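Local atomic coordinates of NAD_Gly3P_dh, NAD-dependent glycerol-3-phosphate dehydrogenase (Streptosporangium roseum, PDB entry 5OCM), a protein that binds NADP(H) and acts as an imine reductase, probably passing hydride from the nicotinamide to C=N substrates. Residues L13-K24 and I119-G127; S94-A104 and D162-V171. One frame throughout, in Å; residues are numbered along the deposited sequence.

In the fold
Both contacts line the NADP+ pocket, and helix 97-109 of interaction 2 is followed directly in the chain by strand 113-120 of interaction 1. Interaction 1 stays inside the Rossmann-type domain: helix 13-24 meets the end of strand 113-120 and the loop after it. Its chemistry is mostly apolar, with one lysine-carbonyl bond at the exposed far end. Interaction 2 is the more buried and more polar, with waters, a salt bridge and side-chain caps at the starts of both helices. It joins helix 97-109 to the start of the long helix 165-192 of the C-terminal, reductive-aminase-like part. The two meet where M120 SD lies 3.2 Å from D170 OD1, and the second subunit touches both.

Interaction 1 (L13-K24 and I119-G127); sequences LMGQALAGAFLK and IMAIPQVVG. With NAP (NADP nicotinamide-adenine-dinucleotide phosphate), chain G; 9RH (2,2,2-trifluoromethyl acetophenone hydrate), chain X.
M14 touches I119, P123 and V126 at the cofactor end of the apolar contact between helix 13-24 and segment 119-127. With its CG anti to the backbone N (chi1 -179°), M14 reaches toward I119 and I119 toward it, M14 CG lying 3.6 Å from I119 CD1. Bends at chi2 and chi3 then curl the chain so that SD rests on V126 CG2, 3.7 Å away, and CE reaches the ring of P123 and A121 O. Further along the helix the small A17 lets the loop come close: its CB touches P123 CB at 3.7 Å, while V126 CG1 packs over A17 O and A21 CB. L18 sends CD2 back toward both I119 CD1 and V126 CG1. G127, which has a positive phi, fits against A21, its CA 3.7 Å from A21 CB.

This is the cofactor end of a Rossmann-type fold. G15 belongs to a GxGxxG-like turn, and the amino end of the helix faces the pyrophosphate. L13 N donates to O1A of NADP+ and M14 N, at 2.9 Å, to O2N, both bonds fairly straight at 163°, and the helix dipole would probably favour the phosphate charge. On the other segment, A121 O lies 3.3 Å from C4N of the nicotinamide, the carbon from which NADPH would deliver its hydride, and P123 CD approaches the carboxamide oxygen O7N. I122 turns CG2 to the phenyl ring of the trifluoroacetophenone hydrate.

Polar contact between the segments is made at the opposite end of the helix, where K24, its chain bent at chi3 and chi4, donates a hydrogen bond from NZ to G127 O (2.9 Å). The ammonium lies in the carbonyl plane. Within the loop, I122 O accepts from both V125 N and V126 N.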
loop_
_atom_site.group_PDB
_atom_site.type_symbol
_atom_site.label_atom_id
_atom_site.label_comp_id
_atom_site.label_asym_id
_atom_site.label_seq_id
_atom_site.Cartn_x
_atom_site.Cartn_y
_atom_site.Cartn_z
ATOM N N LEU A 13 19.019 -14.937 7.228
ATOM C CA LEU A 13 18.940 -14.254 5.932
ATOM C C LEU A 13 19.306 -12.777 6.095
ATOM O O LEU A 13 20.004 -12.209 5.270
ATOM C CB LEU A 13 17.507 -14.326 5.383
ATOM C CG LEU A 13 17.024 -15.716 5.021
ATOM C CD1 LEU A 13 15.642 -15.589 4.384
ATOM C CD2 LEU A 13 17.924 -16.434 4.014
ATOM N N MET A 14 18.839 -12.147 7.172
ATOM C CA MET A 14 19.089 -10.730 7.331
ATOM C C MET A 14 20.480 -10.436 7.880
ATOM O O MET A 14 21.199 -9.564 7.380
ATOM C CB MET A 14 17.992 -10.073 8.165
ATOM C CG MET A 14 18.195 -8.592 8.352
ATOM S SD MET A 14 18.424 -7.562 6.849
ATOM C CE MET A 14 16.703 -7.540 6.321
ATOM N N GLY A 15 20.875 -11.156 8.927
ATOM C CA GLY A 15 22.239 -10.997 9.440
ATOM C C GLY A 15 23.311 -11.182 8.399
ATOM O O GLY A 15 24.310 -10.469 8.394
ATOM N N GLN A 16 23.130 -12.124 7.510
ATOM C CA GLN A 16 24.092 -12.317 6.421
ATOM C C GLN A 16 24.206 -11.073 5.551
ATOM O O GLN A 16 25.329 -10.698 5.137
ATOM C CB GLN A 16 23.709 -13.528 5.517
ATOM C CG GLN A 16 23.572 -14.775 6.245
ATOM C CD GLN A 16 24.058 -15.930 5.755
ATOM O OE1 GLN A 16 25.038 -16.405 6.306
ATOM N NE2 GLN A 16 23.552 -16.351 4.608
ATOM N N ALA A 17 23.061 -10.445 5.249
ATOM C CA ALA A 17 23.039 -9.244 4.429
ATOM C C ALA A 17 23.690 -8.060 5.183
ATOM O O ALA A 17 24.397 -7.241 4.595
ATOM C CB ALA A 17 21.619 -8.881 4.023
ATOM N N LEU A 18 23.434 -7.962 6.485
ATOM C CA LEU A 18 24.044 -6.887 7.264
ATOM C C LEU A 18 25.582 -7.004 7.215
ATOM O O LEU A 18 26.298 -6.020 6.911
ATOM C CB LEU A 18 23.567 -6.939 8.709
ATOM C CG LEU A 18 22.094 -6.780 9.037
ATOM C CD1 LEU A 18 21.853 -6.981 10.516
ATOM C CD2 LEU A 18 21.563 -5.424 8.577
ATOM N N ALA A 19 26.094 -8.184 7.552
ATOM C CA ALA A 19 27.543 -8.443 7.510
ATOM C C ALA A 19 28.110 -8.199 6.113
ATOM O O ALA A 19 29.152 -7.554 5.978
ATOM C CB ALA A 19 27.860 -9.834 7.977
ATOM N N GLY A 20 27.419 -8.679 5.083
ATOM C CA GLY A 20 27.858 -8.414 3.711
ATOM C C GLY A 20 27.967 -6.938 3.342
ATOM O O GLY A 20 28.896 -6.527 2.640
ATOM N N ALA A 21 27.027 -6.118 3.834
ATOM C CA ALA A 21 27.033 -4.693 3.547
ATOM C C ALA A 21 28.161 -3.991 4.259
ATOM O O ALA A 21 28.818 -3.097 3.684
ATOM C CB ALA A 21 25.691 -4.073 3.931
ATOM N N PHE A 22 28.437 -4.378 5.497
ATOM C CA PHE A 22 29.577 -3.819 6.203
ATOM C C PHE A 22 30.885 -4.158 5.467
ATOM O O PHE A 22 31.743 -3.278 5.319
ATOM C CB PHE A 22 29.650 -4.271 7.654
ATOM C CG PHE A 22 28.618 -3.665 8.552
ATOM C CD1 PHE A 22 28.449 -2.303 8.649
ATOM C CD2 PHE A 22 27.806 -4.515 9.376
ATOM C CE1 PHE A 22 27.516 -1.766 9.531
ATOM C CE2 PHE A 22 26.878 -3.989 10.224
ATOM C CZ PHE A 22 26.730 -2.607 10.309
ATOM N N LEU A 23 31.002 -5.383 4.973
ATOM C CA LEU A 23 32.192 -5.814 4.257
ATOM C C LEU A 23 32.351 -5.075 2.922
ATOM O O LEU A 23 33.470 -4.637 2.580
ATOM C CB LEU A 23 32.160 -7.311 4.010
ATOM C CG LEU A 23 32.351 -8.201 5.238
ATOM C CD1 LEU A 23 31.909 -9.605 4.907
ATOM C CD2 LEU A 23 33.828 -8.157 5.685
ATOM N N LYS A 24 31.249 -4.897 2.198
ATOM C CA LYS A 24 31.251 -4.153 0.916
ATOM C C LYS A 24 31.754 -2.754 1.041
ATOM O O LYS A 24 32.407 -2.222 0.125
ATOM C CB LYS A 24 29.836 -4.165 0.312
ATOM C CG LYS A 24 29.639 -3.281 -0.919
ATOM C CD LYS A 24 28.240 -3.463 -1.557
ATOM C CE LYS A 24 27.146 -2.774 -0.753
ATOM N NZ LYS A 24 27.324 -1.247 -0.547
ATOM N N ILE A 119 14.874 -2.533 10.704
ATOM C CA ILE A 119 15.322 -2.653 9.328
ATOM C C ILE A 119 14.110 -2.631 8.429
ATOM O O ILE A 119 13.368 -3.637 8.389
ATOM C CB ILE A 119 16.118 -3.925 9.057
ATOM C CG1 ILE A 119 17.310 -4.042 10.028
ATOM C CG2 ILE A 119 16.684 -3.907 7.617
ATOM C CD1 ILE A 119 17.810 -5.500 10.131
ATOM N N MET A 120 13.882 -1.512 7.734
ATOM C CA MET A 120 12.707 -1.389 6.871
ATOM C C MET A 120 13.150 -1.688 5.442
ATOM O O MET A 120 13.118 -0.842 4.555
ATOM C CB MET A 120 12.073 0.005 6.994
ATOM C CG MET A 120 11.726 0.416 8.420
ATOM S SD MET A 120 10.934 -0.794 9.487
ATOM C CE MET A 120 9.523 -1.248 8.473
ATOM N N ALA A 121 13.599 -2.915 5.259
ATOM C CA ALA A 121 14.178 -3.406 4.025
ATOM C C ALA A 121 14.281 -4.904 4.054
ATOM O O ALA A 121 14.349 -5.512 5.124
ATOM C CB ALA A 121 15.606 -2.817 3.848
ATOM N N ILE A 122 14.320 -5.484 2.865
ATOM C CA ILE A 122 14.641 -6.897 2.705
ATOM C C ILE A 122 16.183 -7.084 2.537
ATOM O O ILE A 122 16.905 -6.135 2.214
ATOM C CB ILE A 122 13.903 -7.544 1.501
ATOM C CG1 ILE A 122 14.189 -6.772 0.200
ATOM C CG2 ILE A 122 12.426 -7.644 1.805
ATOM C CD1 ILE A 122 13.682 -7.474 -1.071
ATOM N N PRO A 123 16.656 -8.311 2.735
ATOM C CA PRO A 123 18.127 -8.519 2.729
ATOM C C PRO A 123 18.810 -8.076 1.452
ATOM O O PRO A 123 19.881 -7.499 1.499
ATOM C CB PRO A 123 18.248 -10.034 2.925
ATOM C CG PRO A 123 17.071 -10.397 3.741
ATOM C CD PRO A 123 15.954 -9.565 3.123
ATOM N N GLN A 124 18.145 -8.283 0.312
ATOM C CA GLN A 124 18.743 -7.908 -0.965
ATOM C C GLN A 124 18.860 -6.380 -1.159
ATOM O O GLN A 124 19.631 -5.928 -1.994
ATOM C CB GLN A 124 17.956 -8.481 -2.159
ATOM C CG GLN A 124 17.672 -9.995 -2.138
ATOM C CD GLN A 124 16.285 -10.343 -1.484
ATOM O OE1 GLN A 124 16.103 -10.154 -0.282
ATOM N NE2 GLN A 124 15.223 -10.784 -2.349
ATOM N N VAL A 125 18.088 -5.575 -0.439
ATOM C CA VAL A 125 18.139 -4.142 -0.541
ATOM C C VAL A 125 19.084 -3.512 0.483
ATOM O O VAL A 125 19.609 -2.411 0.263
ATOM C CB VAL A 125 16.674 -3.584 -0.485
ATOM C CG1 VAL A 125 16.630 -2.083 -0.355
ATOM C CG2 VAL A 125 15.902 -4.055 -1.707
ATOM N N VAL A 126 19.351 -4.230 1.574
ATOM C CA VAL A 126 20.318 -3.780 2.563
ATOM C C VAL A 126 21.656 -3.521 1.841
ATOM O O VAL A 126 22.068 -4.282 0.968
ATOM C CB VAL A 126 20.481 -4.797 3.681
ATOM C CG1 VAL A 126 21.731 -4.540 4.507
ATOM C CG2 VAL A 126 19.267 -4.796 4.553
ATOM N N GLY A 127 22.308 -2.428 2.216
ATOM C CA GLY A 127 23.564 -2.035 1.637
ATOM C C GLY A 127 23.431 -1.234 0.358
ATOM O O GLY A 127 24.425 -0.913 -0.269
HETATM P PA NAP G . 16.244 -16.097 10.260
HETATM O O1A NAP G . 16.784 -16.425 8.869
HETATM O O2A NAP G . 15.209 -17.049 10.649
HETATM O O5B NAP G . 17.428 -16.028 11.385
HETATM C C5B NAP G . 17.103 -16.154 12.765
HETATM C C4B NAP G . 18.431 -15.939 13.449
HETATM O O4B NAP G . 18.288 -15.864 14.857
HETATM C C3B NAP G . 19.497 -17.043 13.160
HETATM O O3B NAP G . 20.823 -16.476 13.038
HETATM C C2B NAP G . 19.379 -17.903 14.436
HETATM O O2B NAP G . 20.507 -18.760 14.692
HETATM C C1B NAP G . 19.181 -16.829 15.470
HETATM N N9A NAP G . 18.623 -17.313 16.719
HETATM C C8A NAP G . 17.386 -17.748 16.976
HETATM N N7A NAP G . 17.248 -18.097 18.246
HETATM C C5A NAP G . 18.449 -17.884 18.821
HETATM C C6A NAP G . 19.000 -18.039 20.155
HETATM N N6A NAP G . 18.196 -18.525 21.180
HETATM N N1A NAP G . 20.316 -17.798 20.342
HETATM C C2A NAP G . 21.111 -17.332 19.354
HETATM N N3A NAP G . 20.675 -17.130 18.094
HETATM C C4A NAP G . 19.372 -17.387 17.824
HETATM O O3 NAP G . 15.565 -14.676 10.387
HETATM P PN NAP G . 16.024 -13.355 9.524
HETATM O O1N NAP G . 15.152 -13.229 8.342
HETATM O O2N NAP G . 17.555 -13.213 9.525
HETATM O O5D NAP G . 15.392 -12.324 10.596
HETATM C C5D NAP G . 16.196 -11.917 11.707
HETATM C C4D NAP G . 15.519 -10.708 12.319
HETATM O O4D NAP G . 15.494 -9.623 11.297
HETATM C C3D NAP G . 14.088 -11.043 12.787
HETATM O O3D NAP G . 13.775 -10.346 14.007
HETATM C C2D NAP G . 13.275 -10.485 11.606
HETATM O O2D NAP G . 11.908 -10.147 11.885
HETATM C C1D NAP G . 14.142 -9.260 11.212
HETATM N N1N NAP G . 13.923 -8.808 9.853
HETATM C C2N NAP G . 14.087 -9.623 8.831
HETATM C C3N NAP G . 13.843 -9.187 7.514
HETATM C C7N NAP G . 13.937 -10.070 6.328
HETATM O O7N NAP G . 13.542 -9.563 5.256
HETATM N N7N NAP G . 14.388 -11.289 6.437
HETATM C C4N NAP G . 13.480 -7.848 7.291
HETATM C C5N NAP G . 13.425 -7.001 8.393
HETATM C C6N NAP G . 13.655 -7.523 9.654
HETATM P P2B NAP G . 20.567 -20.210 14.006
HETATM O O1X NAP G . 21.080 -19.977 12.623
HETATM O O2X NAP G . 21.459 -20.905 14.979
HETATM O O3X NAP G . 19.161 -20.787 14.185
HETATM O O1 9RH X . 8.730 -10.438 7.709
HETATM C C1 9RH X . 9.048 -9.163 8.184
HETATM O O2 9RH X . 8.013 -8.528 8.875
HETATM C C2 9RH X . 9.638 -8.297 7.081
HETATM C C3 9RH X . 9.684 -8.759 5.773
HETATM C C4 9RH X . 10.104 -7.931 4.749
HETATM C C5 9RH X . 10.521 -6.651 5.018
HETATM C C6 9RH X . 10.498 -6.192 6.307
HETATM C C7 9RH X . 10.049 -7.002 7.341
HETATM C C8 9RH X . 10.077 -9.489 9.224
HETATM F F1 9RH X . 9.541 -10.323 10.111
HETATM F F2 9RH X . 10.542 -8.365 9.843
HETATM F F3 9RH X . 11.064 -10.097 8.593
#

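Interaction 2 (S94-A104 and D162-V171); sequences SGTSEQARATA and DHGLSSLYDV. With NAP (NADP nicotinamide-adenine-dinucleotide phosphate), chain G.
R101 grips the carboxylate of D162 side-on, NE donating to OD1 at 2.8 Å and NH2 to OD2 at 2.9 Å. The two flat groups are nearly coplanar, 21° apart, and OD2 uses its syn lone pair. D162 OD1 also accepts from G164 N, met from above the carboxylate plane, and so caps the turn that leads into helix 165-192. G164 CA lies over one face of the guanidinium.

Helix 97-109 begins with a capping box: Q99 N donates to T96 OG1, and T96 N to Q99 OE1. In this Rossmann-type domain the preceding loop follows strand 88-91 and reaches the cofactor, where S94 N donates to O3D of the nicotinamide ribose and S94 OG shares a 2.6 Å hydrogen bond with O2D. Three waters meet D170 OD2. Water 1 donates to it and bonds S94 OG, water 2 lies between it and G95 O, and water 3, accepting from G95 N and bonded to S167 OG, probably donates to it. Water 4 donates to T96 O and bonds S167 OG.

Elsewhere the packing is close: S167 CB rests on G95 O and T96 C, and S97 CB on G164 O, while S97 OG is hydrogen-bonded to E248 OE2 of the second subunit. A104 CB sits over one face of the H163 imidazole in a CH-pi contact, 3.7 Å from its centroid, and H163 NE2 is bonded to Y114 O.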
loop_
_atom_site.group_PDB
_atom_site.type_symbol
_atom_site.label_atom_id
_atom_site.label_comp_id
_atom_site.label_asym_id
_atom_site.label_seq_id
_atom_site.Cartn_x
_atom_site.Cartn_y
_atom_site.Cartn_z
ATOM N N SER A 94 13.539 -7.741 15.419
ATOM C CA SER A 94 12.131 -7.339 15.542
ATOM C C SER A 94 11.597 -7.528 16.964
ATOM O O SER A 94 12.013 -8.414 17.689
ATOM C CB SER A 94 11.251 -8.084 14.553
ATOM O OG SER A 94 11.753 -7.979 13.266
ATOM N N GLY A 95 10.652 -6.675 17.338
ATOM C CA GLY A 95 9.986 -6.833 18.649
ATOM C C GLY A 95 9.033 -5.697 18.931
ATOM O O GLY A 95 8.739 -4.906 18.039
ATOM N N THR A 96 8.585 -5.607 20.163
ATOM C CA THR A 96 7.613 -4.586 20.596
ATOM C C THR A 96 8.371 -3.457 21.313
ATOM O O THR A 96 9.545 -3.608 21.717
ATOM C CB THR A 96 6.607 -5.174 21.585
ATOM O OG1 THR A 96 7.306 -5.630 22.755
ATOM C CG2 THR A 96 5.840 -6.351 20.942
ATOM N N SER A 97 7.679 -2.354 21.525
ATOM C CA SER A 97 8.253 -1.217 22.218
ATOM C C SER A 97 8.612 -1.580 23.672
ATOM O O SER A 97 9.672 -1.182 24.178
ATOM C CB SER A 97 7.339 0.016 22.121
ATOM O OG SER A 97 6.153 -0.183 22.846
ATOM N N GLU A 98 7.762 -2.378 24.301
ATOM C CA GLU A 98 8.048 -2.872 25.640
ATOM C C GLU A 98 9.365 -3.680 25.696
ATOM O O GLU A 98 10.162 -3.528 26.602
ATOM C CB GLU A 98 6.917 -3.721 26.164
ATOM C CG GLU A 98 7.100 -4.172 27.609
ATOM C CD GLU A 98 5.885 -4.937 28.153
ATOM O OE1 GLU A 98 4.962 -5.437 27.495
ATOM O OE2 GLU A 98 5.883 -5.035 29.337
ATOM N N GLN A 99 9.564 -4.558 24.720
ATOM C CA GLN A 99 10.798 -5.367 24.678
ATOM C C GLN A 99 12.031 -4.489 24.492
ATOM O O GLN A 99 13.052 -4.675 25.182
ATOM C CB GLN A 99 10.703 -6.427 23.577
ATOM C CG GLN A 99 9.710 -7.516 23.889
ATOM C CD GLN A 99 9.372 -8.426 22.708
ATOM O OE1 GLN A 99 9.591 -8.053 21.571
ATOM N NE2 GLN A 99 8.833 -9.603 23.001
ATOM N N ALA A 100 11.918 -3.485 23.609
ATOM C CA ALA A 100 13.016 -2.586 23.350
ATOM C C ALA A 100 13.390 -1.825 24.633
ATOM O O ALA A 100 14.583 -1.660 24.921
ATOM C CB ALA A 100 12.662 -1.613 22.253
ATOM N N ARG A 101 12.387 -1.362 25.356
ATOM C CA ARG A 101 12.659 -0.604 26.583
ATOM C C ARG A 101 13.271 -1.511 27.667
ATOM O O ARG A 101 14.094 -1.026 28.466
ATOM C CB ARG A 101 11.376 0.112 27.097
ATOM C CG ARG A 101 10.942 1.218 26.165
ATOM C CD ARG A 101 9.770 2.038 26.658
ATOM N NE ARG A 101 9.238 2.856 25.530
ATOM C CZ ARG A 101 8.060 2.711 24.918
ATOM N NH1 ARG A 101 7.219 1.762 25.297
ATOM N NH2 ARG A 101 7.751 3.485 23.883
ATOM N N ALA A 102 12.893 -2.778 27.686
ATOM C CA ALA A 102 13.454 -3.740 28.630
ATOM C C ALA A 102 14.943 -3.956 28.333
ATOM O O ALA A 102 15.762 -3.907 29.252
ATOM C CB ALA A 102 12.696 -5.066 28.612
ATOM N N THR A 103 15.305 -4.158 27.063
ATOM C CA THR A 103 16.736 -4.278 26.719
ATOM C C THR A 103 17.483 -2.979 26.995
ATOM O O THR A 103 18.612 -3.008 27.503
ATOM C CB THR A 103 16.913 -4.737 25.261
ATOM O OG1 THR A 103 16.228 -5.990 25.129
ATOM C CG2 THR A 103 18.408 -4.931 24.933
ATOM N N ALA A 104 16.853 -1.835 26.756
ATOM C CA ALA A 104 17.473 -0.561 27.081
ATOM C C ALA A 104 17.789 -0.413 28.576
ATOM O O ALA A 104 18.847 0.112 28.929
ATOM C CB ALA A 104 16.638 0.624 26.584
ATOM N N ASP A 162 13.624 7.908 22.915
ATOM C CA ASP A 162 12.955 6.731 23.419
ATOM C C ASP A 162 13.250 5.509 22.583
ATOM O O ASP A 162 12.785 5.398 21.445
ATOM C CB ASP A 162 11.412 6.985 23.502
ATOM C CG ASP A 162 10.588 5.714 23.728
ATOM O OD1 ASP A 162 11.027 4.706 24.345
ATOM O OD2 ASP A 162 9.424 5.732 23.266
ATOM N N HIS A 163 13.933 4.538 23.173
ATOM C CA HIS A 163 14.336 3.304 22.488
ATOM C C HIS A 163 13.168 2.545 21.892
ATOM O O HIS A 163 13.336 1.890 20.884
ATOM C CB HIS A 163 15.091 2.403 23.439
ATOM C CG HIS A 163 16.448 2.916 23.819
ATOM N ND1 HIS A 163 16.662 3.687 24.939
ATOM C CD2 HIS A 163 17.651 2.749 23.235
ATOM C CE1 HIS A 163 17.944 3.952 25.054
ATOM N NE2 HIS A 163 18.566 3.416 24.003
ATOM N N GLY A 164 11.975 2.619 22.504
ATOM C CA GLY A 164 10.786 1.963 21.974
ATOM C C GLY A 164 10.215 2.501 20.718
ATOM O O GLY A 164 9.373 1.855 20.079
ATOM N N LEU A 165 10.632 3.677 20.268
ATOM C CA LEU A 165 10.005 4.307 19.057
ATOM C C LEU A 165 10.256 3.481 17.847
ATOM O O LEU A 165 9.374 3.390 16.985
ATOM C CB LEU A 165 10.575 5.702 18.806
ATOM C CG LEU A 165 9.952 6.837 19.618
ATOM C CD1 LEU A 165 10.834 8.099 19.421
ATOM C CD2 LEU A 165 8.494 7.044 19.232
ATOM N N SER A 166 11.476 2.911 17.693
ATOM C CA SER A 166 11.803 2.144 16.521
ATOM C C SER A 166 10.810 1.003 16.300
ATOM O O SER A 166 10.311 0.796 15.165
ATOM C CB SER A 166 13.247 1.620 16.592
ATOM O OG SER A 166 14.147 2.702 16.457
ATOM N N SER A 167 10.478 0.290 17.374
ATOM C CA SER A 167 9.540 -0.819 17.317
ATOM C C SER A 167 8.108 -0.404 17.051
ATOM O O SER A 167 7.347 -1.092 16.354
ATOM C CB SER A 167 9.659 -1.649 18.615
ATOM O OG SER A 167 10.893 -2.369 18.545
ATOM N N LEU A 168 7.702 0.718 17.636
ATOM C CA LEU A 168 6.363 1.249 17.384
ATOM C C LEU A 168 6.190 1.622 15.936
ATOM O O LEU A 168 5.199 1.204 15.280
ATOM C CB LEU A 168 6.189 2.470 18.274
ATOM C CG LEU A 168 4.825 3.015 18.404
ATOM C CD1 LEU A 168 3.917 1.976 19.044
ATOM C CD2 LEU A 168 4.873 4.247 19.308
ATOM N N TYR A 169 7.153 2.374 15.394
ATOM C CA TYR A 169 7.132 2.659 13.947
ATOM C C TYR A 169 7.208 1.397 13.115
ATOM O O TYR A 169 6.471 1.246 12.148
ATOM C CB TYR A 169 8.299 3.565 13.498
ATOM C CG TYR A 169 8.055 5.049 13.666
ATOM C CD1 TYR A 169 8.081 5.663 14.925
ATOM C CD2 TYR A 169 7.856 5.859 12.537
ATOM C CE1 TYR A 169 7.916 7.035 15.040
ATOM C CE2 TYR A 169 7.689 7.227 12.670
ATOM C CZ TYR A 169 7.718 7.810 13.902
ATOM O OH TYR A 169 7.560 9.182 13.940
ATOM N N ASP A 170 8.083 0.486 13.493
ATOM C CA ASP A 170 8.264 -0.773 12.732
ATOM C C ASP A 170 6.955 -1.562 12.599
ATOM O O ASP A 170 6.559 -1.872 11.466
ATOM C CB ASP A 170 9.330 -1.604 13.440
ATOM C CG ASP A 170 9.724 -2.880 12.737
ATOM O OD1 ASP A 170 9.626 -2.962 11.485
ATOM O OD2 ASP A 170 10.151 -3.827 13.432
ATOM N N VAL A 171 6.287 -1.846 13.700
ATOM C CA VAL A 171 5.070 -2.671 13.567
ATOM C C VAL A 171 3.970 -1.930 12.815
ATOM O O VAL A 171 3.250 -2.563 12.032
ATOM C CB VAL A 171 4.548 -3.232 14.918
ATOM C CG1 VAL A 171 5.590 -4.038 15.597
ATOM C CG2 VAL A 171 4.088 -2.104 15.841
HETATM P PA NAP G . 16.244 -16.097 10.260
HETATM O O1A NAP G . 16.784 -16.425 8.869
HETATM O O2A NAP G . 15.209 -17.049 10.649
HETATM O O5B NAP G . 17.428 -16.028 11.385
HETATM C C5B NAP G . 17.103 -16.154 12.765
HETATM C C4B NAP G . 18.431 -15.939 13.449
HETATM O O4B NAP G . 18.288 -15.864 14.857
HETATM C C3B NAP G . 19.497 -17.043 13.160
HETATM O O3B NAP G . 20.823 -16.476 13.038
HETATM C C2B NAP G . 19.379 -17.903 14.436
HETATM O O2B NAP G . 20.507 -18.760 14.692
HETATM C C1B NAP G . 19.181 -16.829 15.470
HETATM N N9A NAP G . 18.623 -17.313 16.719
HETATM C C8A NAP G . 17.386 -17.748 16.976
HETATM N N7A NAP G . 17.248 -18.097 18.246
HETATM C C5A NAP G . 18.449 -17.884 18.821
HETATM C C6A NAP G . 19.000 -18.039 20.155
HETATM N N6A NAP G . 18.196 -18.525 21.180
HETATM N N1A NAP G . 20.316 -17.798 20.342
HETATM C C2A NAP G . 21.111 -17.332 19.354
HETATM N N3A NAP G . 20.675 -17.130 18.094
HETATM C C4A NAP G . 19.372 -17.387 17.824
HETATM O O3 NAP G . 15.565 -14.676 10.387
HETATM P PN NAP G . 16.024 -13.355 9.524
HETATM O O1N NAP G . 15.152 -13.229 8.342
HETATM O O2N NAP G . 17.555 -13.213 9.525
HETATM O O5D NAP G . 15.392 -12.324 10.596
HETATM C C5D NAP G . 16.196 -11.917 11.707
HETATM C C4D NAP G . 15.519 -10.708 12.319
HETATM O O4D NAP G . 15.494 -9.623 11.297
HETATM C C3D NAP G . 14.088 -11.043 12.787
HETATM O O3D NAP G . 13.775 -10.346 14.007
HETATM C C2D NAP G . 13.275 -10.485 11.606
HETATM O O2D NAP G . 11.908 -10.147 11.885
HETATM C C1D NAP G . 14.142 -9.260 11.212
HETATM N N1N NAP G . 13.923 -8.808 9.853
HETATM C C2N NAP G . 14.087 -9.623 8.831
HETATM C C3N NAP G . 13.843 -9.187 7.514
HETATM C C7N NAP G . 13.937 -10.070 6.328
HETATM O O7N NAP G . 13.542 -9.563 5.256
HETATM N N7N NAP G . 14.388 -11.289 6.437
HETATM C C4N NAP G . 13.480 -7.848 7.291
HETATM C C5N NAP G . 13.425 -7.001 8.393
HETATM C C6N NAP G . 13.655 -7.523 9.654
HETATM P P2B NAP G . 20.567 -20.210 14.006
HETATM O O1X NAP G . 21.080 -19.977 12.623
HETATM O O2X NAP G . 21.459 -20.905 14.979
HETATM O O3X NAP G . 19.161 -20.787 14.185
HETATM O O HOH W 1 11.690 -5.494 12.193
HETATM O O HOH W 2 8.730 -5.798 15.132
HETATM O O HOH W 3 10.946 -3.851 15.775
HETATM O O HOH W 4 11.732 -4.617 20.120
#